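Long-range contacts in formiminoglutamase (Trypanosoma cruzi, PDB 4MYK), which hydrolyses N-formimino-L-glutamate to L-glutamate and formamide as an arginase-like manganese metalloenzyme: residues 37-42 with 89-94; 76-81 with 301-306; 183-188 with 205-210; 243-248 with 289-294. The protein carries 1 engineered substitution. All blocks are in the same frame, centred on the assembly; numbering follows the deposited sequence.

In the fold
Contacts 1, 3 and 4 approach the manganese site from different parts of the arginase/deacetylase fold: the side chains of E41, Q186 and M245 lie about 11, 9 and 11 Å from a bound manganese ion. Contact 2 lies away from the metal site, but it shares helix 290-306 with contact 4, and the nearest atoms of the two are about 7 Å apart. The nearest atoms of contacts 1 and 4 are about 9 Å apart, and the disulfide C43-C250 joins the chain just beyond 37-42 to the chain just beyond 243-248. Along the sequence, contacts 3 and 4 are both nested inside the span closed by contact 2. Contacts 3 and 4 also touch other subunits of the trimer.

Contact 1 (37-42 with 89-94); sequences FPYDEG and ITASTL
The hydroxyl of Y39 is gripped twice by the loop 89-94. OH donates to I89 O at 3.1 Å, with a C=O...donor angle of 128° and the hydroxyl tilted 17° from the carbonyl plane. It also accepts a weak bond from A91 N at 3.2 Å, bent to 130° at the hydrogen. I89 O lies at the ring edge, near its plane, 3.2 Å from Y39 CE2. The two loops leave neighbouring parallel strands, 32-37 and 83-88, at one border of the arginase-type sheet, and the contact joins the loop after 32-37 to the loop after 83-88 and to L94, the first residue of helix 94-110. Closer to the strands, F37 turns its ring edge to I89, CD1 reaching CB at 3.9 Å, while Y39 CD2 sits 3.4 Å above the centre of the F37 ring. P38 is the centre of an inverse gamma turn between these aromatics. L94 and Y39 run antiparallel to one another as side chains, L94 CD1 coming to 3.6 Å from Y39 CD1. E41, its chain bent at chi2, lays its carboxylate against the same leucine, with CD 3.7 Å from L94 CD2.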
loop_
_atom_site.group_PDB
_atom_site.type_symbol
_atom_site.label_atom_id
_atom_site.label_comp_id
_atom_site.label_asym_id
_atom_site.label_seq_id
_atom_site.Cartn_x
_atom_site.Cartn_y
_atom_site.Cartn_z
ATOM N N PHE A 37 3.132 3.159 28.097
ATOM C CA PHE A 37 3.387 1.826 28.628
ATOM C C PHE A 37 4.450 1.085 27.799
ATOM O O PHE A 37 4.122 0.257 26.934
ATOM C CB PHE A 37 2.088 1.016 28.750
ATOM C CG PHE A 37 2.186 -0.149 29.705
ATOM C CD1 PHE A 37 2.435 0.064 31.056
ATOM C CD2 PHE A 37 2.027 -1.446 29.256
ATOM C CE1 PHE A 37 2.533 -0.994 31.930
ATOM C CE2 PHE A 37 2.118 -2.509 30.122
ATOM C CZ PHE A 37 2.371 -2.285 31.462
ATOM N N PRO A 38 5.737 1.372 28.082
ATOM C CA PRO A 38 6.876 0.858 27.317
ATOM C C PRO A 38 7.223 -0.598 27.663
ATOM O O PRO A 38 8.303 -0.857 28.193
ATOM C CB PRO A 38 8.027 1.785 27.741
ATOM C CG PRO A 38 7.493 2.650 28.877
ATOM C CD PRO A 38 6.179 2.086 29.289
ATOM N N TYR A 39 6.317 -1.532 27.369
ATOM C CA TYR A 39 6.565 -2.949 27.613
ATOM C C TYR A 39 6.171 -3.793 26.409
ATOM O O TYR A 39 5.178 -3.521 25.747
ATOM C CB TYR A 39 5.845 -3.425 28.878
ATOM C CG TYR A 39 6.302 -2.676 30.105
ATOM C CD1 TYR A 39 7.379 -3.126 30.856
ATOM C CD2 TYR A 39 5.676 -1.495 30.493
ATOM C CE1 TYR A 39 7.811 -2.419 31.973
ATOM C CE2 TYR A 39 6.097 -0.780 31.610
ATOM C CZ TYR A 39 7.162 -1.246 32.345
ATOM O OH TYR A 39 7.578 -0.539 33.449
ATOM N N ASP A 40 6.960 -4.824 26.146
ATOM C CA ASP A 40 6.836 -5.631 24.941
ATOM C C ASP A 40 5.587 -6.486 24.886
ATOM O O ASP A 40 5.002 -6.666 23.825
ATOM C CB ASP A 40 8.040 -6.579 24.824
ATOM C CG ASP A 40 9.174 -6.005 23.997
ATOM O OD1 ASP A 40 10.114 -6.767 23.698
ATOM O OD2 ASP A 40 9.128 -4.806 23.637
ATOM N N GLU A 41 5.207 -7.043 26.029
ATOM C CA GLU A 41 4.303 -8.196 26.064
ATOM C C GLU A 41 2.967 -8.065 25.319
ATOM O O GLU A 41 2.176 -7.151 25.555
ATOM C CB GLU A 41 4.088 -8.662 27.503
ATOM C CG GLU A 41 5.335 -9.273 28.139
ATOM C CD GLU A 41 6.369 -8.237 28.601
ATOM O OE1 GLU A 41 6.064 -7.026 28.570
ATOM O OE2 GLU A 41 7.487 -8.646 29.004
ATOM N N GLY A 42 2.737 -9.016 24.420
ATOM C CA GLY A 42 1.547 -9.058 23.598
ATOM C C GLY A 42 1.803 -10.010 22.450
ATOM O O GLY A 42 2.085 -11.184 22.661
ATOM N N ILE A 89 4.552 4.645 32.625
ATOM C CA ILE A 89 4.371 3.808 33.796
ATOM C C ILE A 89 5.597 2.915 33.930
ATOM O O ILE A 89 5.826 2.044 33.093
ATOM C CB ILE A 89 3.119 2.920 33.656
ATOM C CG1 ILE A 89 1.860 3.784 33.561
ATOM C CG2 ILE A 89 3.013 1.957 34.824
ATOM C CD1 ILE A 89 1.676 4.731 34.735
ATOM N N THR A 90 6.392 3.132 34.972
ATOM C CA THR A 90 7.602 2.340 35.169
ATOM C C THR A 90 7.569 1.604 36.491
ATOM O O THR A 90 7.106 2.142 37.492
ATOM C CB THR A 90 8.855 3.212 35.135
ATOM O OG1 THR A 90 8.559 4.479 35.737
ATOM C CG2 THR A 90 9.319 3.419 33.692
ATOM N N ALA A 91 8.076 0.376 36.492
ATOM C CA ALA A 91 7.997 -0.482 37.666
ATOM C C ALA A 91 9.091 -1.551 37.652
ATOM O O ALA A 91 9.566 -1.955 36.588
ATOM C CB ALA A 91 6.623 -1.128 37.742
ATOM N N SER A 92 9.480 -2.015 38.837
ATOM C CA SER A 92 10.548 -3.009 38.957
ATOM C C SER A 92 10.144 -4.379 38.395
ATOM O O SER A 92 10.975 -5.097 37.846
ATOM C CB SER A 92 11.004 -3.142 40.412
ATOM O OG SER A 92 10.068 -3.866 41.193
ATOM N N THR A 93 8.871 -4.739 38.545
ATOM C CA THR A 93 8.353 -5.988 37.990
ATOM C C THR A 93 7.224 -5.688 37.033
ATOM O O THR A 93 6.638 -4.615 37.072
ATOM C CB THR A 93 7.812 -6.956 39.073
ATOM O OG1 THR A 93 6.694 -6.360 39.745
ATOM C CG2 THR A 93 8.896 -7.317 40.090
ATOM N N LEU A 94 6.906 -6.658 36.189
ATOM C CA LEU A 94 5.908 -6.472 35.138
ATOM C C LEU A 94 4.472 -6.371 35.667
ATOM O O LEU A 94 3.694 -5.514 35.247
ATOM C CB LEU A 94 6.007 -7.617 34.139
ATOM C CG LEU A 94 5.273 -7.354 32.844
ATOM C CD1 LEU A 94 5.963 -6.223 32.075
ATOM C CD2 LEU A 94 5.242 -8.637 32.052
#

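Contact 2 (76-81 with 301-306); sequences VDASHL and HFVLGF
L81 forks over helix 290-306, and its two methyls find different partners. CD1 comes to 3.4 Å from the carbonyl oxygen V303 O and 3.9 Å from V303 CG1, whereas CD2 meets the edge of the F306 ring near its plane, 3.7 Å from F306 CD2. In L81, chi1 of -75° sets CG opposite the carbonyl carbon, and chi2 of 178° then turns CD1 to V303 and CD2 to F306. F306 answers with CG swung away from its own backbone N (chi1 -162°), which lays the ring edge beside the leucine. At the other end of the segment, V76 CG1 rests 3.3 Å from L304 O and 3.9 Å from L304 CD2. That leucine methyl is shared, since A78 CB also approaches L304 CD2 at 3.9 Å. Hydrocarbon packing therefore carries the interface, while the loop is shaped from within: A78 to L81 form a type I beta turn, and D77 OD1 accepts from S79 N at 2.8 Å in an Asx turn, on the side facing away from the helix. The short strand 76-77, which pairs antiparallel with 70-71, and its following turn thus lie along the last turns of helix 290-306. F266 of helix 258-270 flanks V76 and L304, and I32 of strand 32-37 and F114 adjoin F306.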
loop_
_atom_site.group_PDB
_atom_site.type_symbol
_atom_site.label_atom_id
_atom_site.label_comp_id
_atom_site.label_asym_id
_atom_site.label_seq_id
_atom_site.Cartn_x
_atom_site.Cartn_y
_atom_site.Cartn_z
ATOM N N VAL A 76 -12.570 21.294 11.697
ATOM C CA VAL A 76 -12.653 21.150 13.142
ATOM C C VAL A 76 -11.453 21.855 13.769
ATOM O O VAL A 76 -10.308 21.606 13.386
ATOM C CB VAL A 76 -12.684 19.656 13.574
ATOM C CG1 VAL A 76 -12.542 19.527 15.072
ATOM C CG2 VAL A 76 -13.973 18.996 13.114
ATOM N N ASP A 77 -11.725 22.757 14.705
ATOM C CA ASP A 77 -10.674 23.436 15.428
ATOM C C ASP A 77 -10.595 22.843 16.820
ATOM O O ASP A 77 -11.560 22.889 17.575
ATOM C CB ASP A 77 -10.977 24.930 15.512
ATOM C CG ASP A 77 -9.859 25.728 16.177
ATOM O OD1 ASP A 77 -8.820 25.137 16.520
ATOM O OD2 ASP A 77 -10.023 26.954 16.347
ATOM N N ALA A 78 -9.439 22.278 17.152
ATOM C CA ALA A 78 -9.230 21.644 18.458
ATOM C C ALA A 78 -8.436 22.553 19.382
ATOM O O ALA A 78 -7.980 22.124 20.443
ATOM C CB ALA A 78 -8.516 20.285 18.303
ATOM N N SER A 79 -8.282 23.810 18.967
ATOM C CA SER A 79 -7.481 24.795 19.687
ATOM C C SER A 79 -7.867 24.938 21.152
ATOM O O SER A 79 -7.047 25.354 21.971
ATOM C CB SER A 79 -7.559 26.154 18.990
ATOM O OG SER A 79 -6.871 26.114 17.753
ATOM N N HIS A 80 -9.107 24.587 21.482
ATOM C CA HIS A 80 -9.613 24.772 22.845
ATOM C C HIS A 80 -9.269 23.634 23.824
ATOM O O HIS A 80 -9.438 23.788 25.033
ATOM C CB HIS A 80 -11.127 25.035 22.834
ATOM C CG HIS A 80 -11.961 23.800 22.695
ATOM N ND1 HIS A 80 -12.406 23.331 21.476
ATOM C CD2 HIS A 80 -12.440 22.940 23.624
ATOM C CE1 HIS A 80 -13.118 22.234 21.661
ATOM N NE2 HIS A 80 -13.150 21.972 22.957
ATOM N N LEU A 81 -8.795 22.501 23.310
ATOM C CA LEU A 81 -8.519 21.347 24.158
ATOM C C LEU A 81 -7.172 21.510 24.834
ATOM O O LEU A 81 -6.286 22.181 24.308
ATOM C CB LEU A 81 -8.516 20.054 23.340
ATOM C CG LEU A 81 -9.842 19.457 22.873
ATOM C CD1 LEU A 81 -9.603 18.206 22.037
ATOM C CD2 LEU A 81 -10.724 19.144 24.055
ATOM N N HIS A 301 -6.522 12.442 14.924
ATOM C CA HIS A 301 -7.897 12.394 14.444
ATOM C C HIS A 301 -8.837 12.174 15.614
ATOM O O HIS A 301 -9.913 12.774 15.675
ATOM C CB HIS A 301 -8.071 11.294 13.388
ATOM C CG HIS A 301 -7.646 11.709 12.011
ATOM N ND1 HIS A 301 -6.335 11.664 11.589
ATOM C CD2 HIS A 301 -8.359 12.197 10.966
ATOM C CE1 HIS A 301 -6.258 12.103 10.343
ATOM N NE2 HIS A 301 -7.472 12.434 9.943
ATOM N N PHE A 302 -8.433 11.316 16.548
ATOM C CA PHE A 302 -9.229 11.134 17.746
ATOM C C PHE A 302 -9.428 12.485 18.428
ATOM O O PHE A 302 -10.548 12.850 18.779
ATOM C CB PHE A 302 -8.597 10.163 18.752
ATOM C CG PHE A 302 -9.249 10.246 20.100
ATOM C CD1 PHE A 302 -10.416 9.542 20.360
ATOM C CD2 PHE A 302 -8.760 11.109 21.068
ATOM C CE1 PHE A 302 -11.063 9.664 21.576
ATOM C CE2 PHE A 302 -9.392 11.232 22.283
ATOM C CZ PHE A 302 -10.546 10.509 22.538
ATOM N N VAL A 303 -8.324 13.203 18.626
ATOM C CA VAL A 303 -8.330 14.502 19.281
ATOM C C VAL A 303 -9.278 15.498 18.597
ATOM O O VAL A 303 -10.021 16.216 19.271
ATOM C CB VAL A 303 -6.916 15.090 19.341
ATOM C CG1 VAL A 303 -6.964 16.575 19.698
ATOM C CG2 VAL A 303 -6.061 14.308 20.332
ATOM N N LEU A 304 -9.252 15.535 17.267
ATOM C CA LEU A 304 -10.182 16.354 16.500
ATOM C C LEU A 304 -11.636 15.958 16.750
ATOM O O LEU A 304 -12.501 16.817 16.896
ATOM C CB LEU A 304 -9.889 16.235 15.009
ATOM C CG LEU A 304 -8.678 16.987 14.470
ATOM C CD1 LEU A 304 -8.602 16.808 12.974
ATOM C CD2 LEU A 304 -8.772 18.454 14.819
ATOM N N GLY A 305 -11.904 14.656 16.773
ATOM C CA GLY A 305 -13.243 14.162 17.015
ATOM C C GLY A 305 -13.708 14.582 18.393
ATOM O O GLY A 305 -14.859 14.978 18.590
ATOM N N PHE A 306 -12.790 14.492 19.348
ATOM C CA PHE A 306 -13.067 14.853 20.732
ATOM C C PHE A 306 -13.450 16.327 20.841
ATOM O O PHE A 306 -14.390 16.692 21.553
ATOM C CB PHE A 306 -11.842 14.569 21.589
ATOM C CG PHE A 306 -12.129 14.505 23.053
ATOM C CD1 PHE A 306 -12.582 13.325 23.636
ATOM C CD2 PHE A 306 -11.940 15.618 23.855
ATOM C CE1 PHE A 306 -12.843 13.258 24.992
ATOM C CE2 PHE A 306 -12.199 15.560 25.208
ATOM C CZ PHE A 306 -12.648 14.373 25.779
#

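Contact 3 (183-188 with 205-210); sequences FACQGS and LMWLSE
W207 and C185 meet where a beta-alpha-beta unit closes: strand 180-185 passes through helix 192-200 to the parallel strand 204-207, and helix 208-214 starts straight after W207. Followed outward, the tryptophan side chain first places CB 3.9 Å from C185 O. At the six-membered ring, CE3 touches the same oxygen, C185 O, at 3.2 Å, with the carbonyl at the ring edge and near its plane. C185 SG stands 3.4 Å above the indole plane, offset toward the rim, its line to the six-membered ring centroid 32° from the normal: a cysteine sulfur-aromatic contact. A chi1 of 47°, holding SG between the backbone N and the carbonyl carbon, turns the sulfur onto the ring. Farther along, CZ3 lies 3.4 Å from G187 N, and CH2 is 4.2 Å from G187 CA. G187 N also bonds E73 of the second subunit, which packs on W207 as well. The backbones are joined by A184 N to M206 O at 2.7 Å, and A184 has left-handed backbone angles where the strand turns its corner. Where F183 pairs with M206, M206 SD makes an oblique Met-aromatic contact with the F183 ring, which also packs on helix 216-227. L208 N, in the first turn of the new helix, donates to C185 O at 2.9 Å with an N-H...O angle of 163°.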
loop_
_atom_site.group_PDB
_atom_site.type_symbol
_atom_site.label_atom_id
_atom_site.label_comp_id
_atom_site.label_asym_id
_atom_site.label_seq_id
_atom_site.Cartn_x
_atom_site.Cartn_y
_atom_site.Cartn_z
ATOM N N PHE A 183 -13.192 -6.336 16.469
ATOM C CA PHE A 183 -13.392 -5.534 15.274
ATOM C C PHE A 183 -12.249 -5.667 14.278
ATOM O O PHE A 183 -11.092 -5.439 14.622
ATOM C CB PHE A 183 -13.560 -4.071 15.662
ATOM C CG PHE A 183 -14.136 -3.231 14.575
ATOM C CD1 PHE A 183 -13.309 -2.624 13.636
ATOM C CD2 PHE A 183 -15.506 -3.055 14.476
ATOM C CE1 PHE A 183 -13.838 -1.855 12.622
ATOM C CE2 PHE A 183 -16.043 -2.283 13.463
ATOM C CZ PHE A 183 -15.212 -1.678 12.537
ATOM N N ALA A 184 -12.590 -6.042 13.048
ATOM C CA ALA A 184 -11.615 -6.200 11.966
ATOM C C ALA A 184 -10.672 -7.365 12.209
ATOM O O ALA A 184 -9.517 -7.338 11.792
ATOM C CB ALA A 184 -10.822 -4.921 11.760
ATOM N N CYS A 185 -11.164 -8.384 12.897
ATOM C CA CYS A 185 -10.408 -9.611 13.064
ATOM C C CYS A 185 -10.368 -10.399 11.744
ATOM O O CYS A 185 -11.247 -10.251 10.890
ATOM C CB CYS A 185 -10.990 -10.448 14.209
ATOM S SG CYS A 185 -12.781 -10.629 14.147
ATOM N N GLN A 186 -9.337 -11.227 11.591
ATOM C CA GLN A 186 -9.072 -11.928 10.338
ATOM C C GLN A 186 -9.192 -13.459 10.487
ATOM O O GLN A 186 -8.475 -14.055 11.285
ATOM C CB GLN A 186 -7.700 -11.512 9.795
ATOM C CG GLN A 186 -7.678 -10.051 9.399
ATOM C CD GLN A 186 -6.379 -9.620 8.754
ATOM O OE1 GLN A 186 -5.666 -10.424 8.166
ATOM N NE2 GLN A 186 -6.067 -8.339 8.861
ATOM N N GLY A 187 -10.096 -14.078 9.722
ATOM C CA GLY A 187 -10.352 -15.509 9.821
ATOM C C GLY A 187 -9.161 -16.434 9.577
ATOM O O GLY A 187 -9.164 -17.595 9.987
ATOM N N SER A 188 -8.136 -15.919 8.911
ATOM C CA SER A 188 -6.911 -16.673 8.648
ATOM C C SER A 188 -5.990 -16.714 9.861
ATOM O O SER A 188 -4.977 -17.413 9.861
ATOM C CB SER A 188 -6.161 -16.024 7.495
ATOM O OG SER A 188 -6.105 -14.626 7.704
ATOM N N LEU A 205 -18.245 -10.891 16.725
ATOM C CA LEU A 205 -17.150 -10.897 15.767
ATOM C C LEU A 205 -17.518 -10.076 14.550
ATOM O O LEU A 205 -18.492 -10.375 13.866
ATOM C CB LEU A 205 -16.808 -12.322 15.341
ATOM C CG LEU A 205 -16.580 -13.333 16.465
ATOM C CD1 LEU A 205 -15.997 -14.622 15.890
ATOM C CD2 LEU A 205 -15.667 -12.769 17.527
ATOM N N MET A 206 -16.729 -9.036 14.296
ATOM C CA MET A 206 -16.885 -8.202 13.112
ATOM C C MET A 206 -15.678 -8.323 12.180
ATOM O O MET A 206 -14.774 -7.482 12.204
ATOM C CB MET A 206 -17.108 -6.753 13.524
ATOM C CG MET A 206 -18.504 -6.525 14.071
ATOM S SD MET A 206 -18.943 -4.802 14.297
ATOM C CE MET A 206 -20.666 -5.005 14.697
ATOM N N TRP A 207 -15.678 -9.385 11.369
ATOM C CA TRP A 207 -14.540 -9.743 10.519
ATOM C C TRP A 207 -14.163 -8.606 9.597
ATOM O O TRP A 207 -15.018 -7.824 9.195
ATOM C CB TRP A 207 -14.857 -10.977 9.672
ATOM C CG TRP A 207 -15.201 -12.195 10.462
ATOM C CD1 TRP A 207 -16.432 -12.750 10.604
ATOM C CD2 TRP A 207 -14.301 -13.009 11.234
ATOM N NE1 TRP A 207 -16.360 -13.862 11.408
ATOM C CE2 TRP A 207 -15.060 -14.041 11.806
ATOM C CE3 TRP A 207 -12.923 -12.963 11.496
ATOM C CZ2 TRP A 207 -14.494 -15.021 12.623
ATOM C CZ3 TRP A 207 -12.363 -13.941 12.308
ATOM C CH2 TRP A 207 -13.146 -14.953 12.858
ATOM N N LEU A 208 -12.876 -8.516 9.274
ATOM C CA LEU A 208 -12.377 -7.492 8.358
ATOM C C LEU A 208 -13.278 -7.342 7.116
ATOM O O LEU A 208 -13.717 -6.241 6.786
ATOM C CB LEU A 208 -10.931 -7.812 7.952
ATOM C CG LEU A 208 -10.223 -6.851 6.994
ATOM C CD1 LEU A 208 -10.176 -5.444 7.564
ATOM C CD2 LEU A 208 -8.835 -7.346 6.660
ATOM N N SER A 209 -13.564 -8.465 6.458
ATOM C CA SER A 209 -14.356 -8.478 5.235
ATOM C C SER A 209 -15.699 -7.754 5.386
ATOM O O SER A 209 -16.166 -7.093 4.464
ATOM C CB SER A 209 -14.555 -9.917 4.731
ATOM O OG SER A 209 -15.197 -10.726 5.696
ATOM N N GLU A 210 -16.307 -7.859 6.557
ATOM C CA GLU A 210 -17.590 -7.208 6.791
ATOM C C GLU A 210 -17.431 -5.719 7.126
ATOM O O GLU A 210 -18.230 -4.887 6.679
ATOM C CB GLU A 210 -18.392 -7.966 7.855
ATOM C CG GLU A 210 -18.451 -7.317 9.210
ATOM C CD GLU A 210 -19.325 -8.107 10.178
ATOM O OE1 GLU A 210 -19.110 -9.343 10.315
ATOM O OE2 GLU A 210 -20.227 -7.486 10.793
#

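Contact 4 (243-248 with 289-294); sequences SDMPGV and YRSPRV
R290 NH2 donates to S243 O at 2.7 Å in a nearly straight bond, 178° at the hydrogen, and the oxygen lies within 1° of the guanidinium plane. A water doubles the link, accepting from R290 NH1 at 2.7 Å and donating to S243 O at 3.3 Å. Four residues on from S243, G247 N donates to S291 OG at 2.7 Å, bent to 137°, and P246 CD lies 3.3 Å from S291 OG. M245, bent at chi2 and chi3, curls its methyl back to the helix: CE is 3.6 Å from V294 CG1 and 3.5 Å from S291 O. In the second shell, E287 bonds both S291 OG and R290 N at the start of helix 290-306, D244 OD2 accepts from A258 N, and R290 NE bonds S242 of the third subunit. The loop 243-248, which follows the metal-binding D236 and D238 in the arginase fold, is thereby fastened to the helix start beside a subunit interface. With S291 OG accepting from G247 N, its own proton is probably given to E287. The direct partners of R290, S243 O and the S242 hydroxyl of the third subunit, are neutral, while D244 OD1, 4.8 Å from R290 NH2 across a weakly bonding water, may steady the positive charge.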
loop_
_atom_site.group_PDB
_atom_site.type_symbol
_atom_site.label_atom_id
_atom_site.label_comp_id
_atom_site.label_asym_id
_atom_site.label_seq_id
_atom_site.Cartn_x
_atom_site.Cartn_y
_atom_site.Cartn_z
ATOM N N SER A 243 1.223 -2.560 4.452
ATOM C CA SER A 243 1.588 -1.619 3.399
ATOM C C SER A 243 1.535 -0.166 3.910
ATOM O O SER A 243 2.352 0.668 3.506
ATOM C CB SER A 243 0.711 -1.799 2.155
ATOM O OG SER A 243 -0.638 -1.478 2.418
ATOM N N ASP A 244 0.568 0.114 4.790
ATOM C CA ASP A 244 0.443 1.410 5.481
ATOM C C ASP A 244 1.129 1.423 6.850
ATOM O O ASP A 244 1.644 2.453 7.294
ATOM C CB ASP A 244 -1.030 1.762 5.711
ATOM C CG ASP A 244 -1.703 2.250 4.475
ATOM O OD1 ASP A 244 -0.997 2.758 3.585
ATOM O OD2 ASP A 244 -2.938 2.127 4.394
ATOM N N MET A 245 1.107 0.279 7.524
ATOM C CA MET A 245 1.520 0.207 8.912
ATOM C C MET A 245 2.465 -0.974 9.122
ATOM O O MET A 245 2.087 -1.969 9.731
ATOM C CB MET A 245 0.274 0.080 9.792
ATOM C CG MET A 245 0.482 0.372 11.270
ATOM S SD MET A 245 1.148 2.019 11.526
ATOM C CE MET A 245 0.299 2.497 13.029
ATOM N N PRO A 246 3.698 -0.877 8.594
ATOM C CA PRO A 246 4.652 -1.995 8.711
ATOM C C PRO A 246 5.325 -2.132 10.092
ATOM O O PRO A 246 5.805 -3.218 10.428
ATOM C CB PRO A 246 5.691 -1.694 7.625
ATOM C CG PRO A 246 5.607 -0.232 7.409
ATOM C CD PRO A 246 4.163 0.157 7.654
ATOM N N GLY A 247 5.342 -1.064 10.884
ATOM C CA GLY A 247 6.105 -1.058 12.125
ATOM C C GLY A 247 5.332 -1.551 13.332
ATOM O O GLY A 247 5.004 -0.770 14.233
ATOM N N VAL A 248 5.034 -2.850 13.341
ATOM C CA VAL A 248 4.264 -3.473 14.410
ATOM C C VAL A 248 4.896 -4.830 14.633
ATOM O O VAL A 248 5.711 -5.259 13.829
ATOM C CB VAL A 248 2.750 -3.631 14.055
ATOM C CG1 VAL A 248 2.122 -2.284 13.715
ATOM C CG2 VAL A 248 2.552 -4.609 12.919
ATOM N N TYR A 289 9.908 5.016 11.021
ATOM C CA TYR A 289 9.508 6.367 10.594
ATOM C C TYR A 289 8.029 6.498 10.167
ATOM O O TYR A 289 7.294 7.335 10.695
ATOM C CB TYR A 289 10.442 6.911 9.503
ATOM C CG TYR A 289 10.334 8.413 9.354
ATOM C CD1 TYR A 289 11.092 9.261 10.152
ATOM C CD2 TYR A 289 9.447 8.991 8.441
ATOM C CE1 TYR A 289 10.991 10.641 10.038
ATOM C CE2 TYR A 289 9.341 10.376 8.319
ATOM C CZ TYR A 289 10.118 11.193 9.122
ATOM O OH TYR A 289 10.028 12.567 9.019
ATOM N N ARG A 290 7.606 5.655 9.227
ATOM C CA ARG A 290 6.278 5.744 8.635
ATOM C C ARG A 290 5.181 5.352 9.613
ATOM O O ARG A 290 4.085 5.945 9.636
ATOM C CB ARG A 290 6.199 4.839 7.406
ATOM C CG ARG A 290 7.090 5.256 6.239
ATOM C CD ARG A 290 6.990 4.269 5.070
ATOM N NE ARG A 290 5.638 4.151 4.521
ATOM C CZ ARG A 290 4.979 2.999 4.346
ATOM N NH1 ARG A 290 5.532 1.837 4.668
ATOM N NH2 ARG A 290 3.754 3.006 3.840
ATOM N N SER A 291 5.471 4.333 10.412
ATOM C CA SER A 291 4.460 3.731 11.273
ATOM C C SER A 291 4.128 4.591 12.504
ATOM O O SER A 291 2.964 4.756 12.854
ATOM C CB SER A 291 4.880 2.309 11.643
ATOM O OG SER A 291 5.146 1.571 10.460
ATOM N N PRO A 292 5.155 5.149 13.157
ATOM C CA PRO A 292 4.918 6.120 14.234
ATOM C C PRO A 292 4.142 7.362 13.785
ATOM O O PRO A 292 3.337 7.888 14.548
ATOM C CB PRO A 292 6.334 6.488 14.673
ATOM C CG PRO A 292 7.120 5.230 14.403
ATOM C CD PRO A 292 6.559 4.698 13.120
ATOM N N ARG A 293 4.376 7.824 12.565
ATOM C CA ARG A 293 3.589 8.931 12.024
ATOM C C ARG A 293 2.115 8.552 11.951
ATOM O O ARG A 293 1.247 9.325 12.326
ATOM C CB ARG A 293 4.107 9.373 10.650
ATOM C CG ARG A 293 5.516 9.958 10.679
ATOM C CD ARG A 293 5.911 10.574 9.341
ATOM N NE ARG A 293 5.012 11.663 8.952
ATOM C CZ ARG A 293 5.350 12.948 8.948
ATOM N NH1 ARG A 293 6.571 13.318 9.309
ATOM N NH2 ARG A 293 4.470 13.866 8.580
ATOM N N VAL A 294 1.830 7.348 11.470
ATOM C CA VAL A 294 0.439 6.907 11.389
ATOM C C VAL A 294 -0.214 6.901 12.770
ATOM O O VAL A 294 -1.360 7.337 12.924
ATOM C CB VAL A 294 0.311 5.525 10.741
ATOM C CG1 VAL A 294 -1.117 4.991 10.889
ATOM C CG2 VAL A 294 0.743 5.599 9.275
HETATM O O HOH W 1 5.181 -0.827 4.180
HETATM O O HOH W 2 0.930 4.744 3.291
#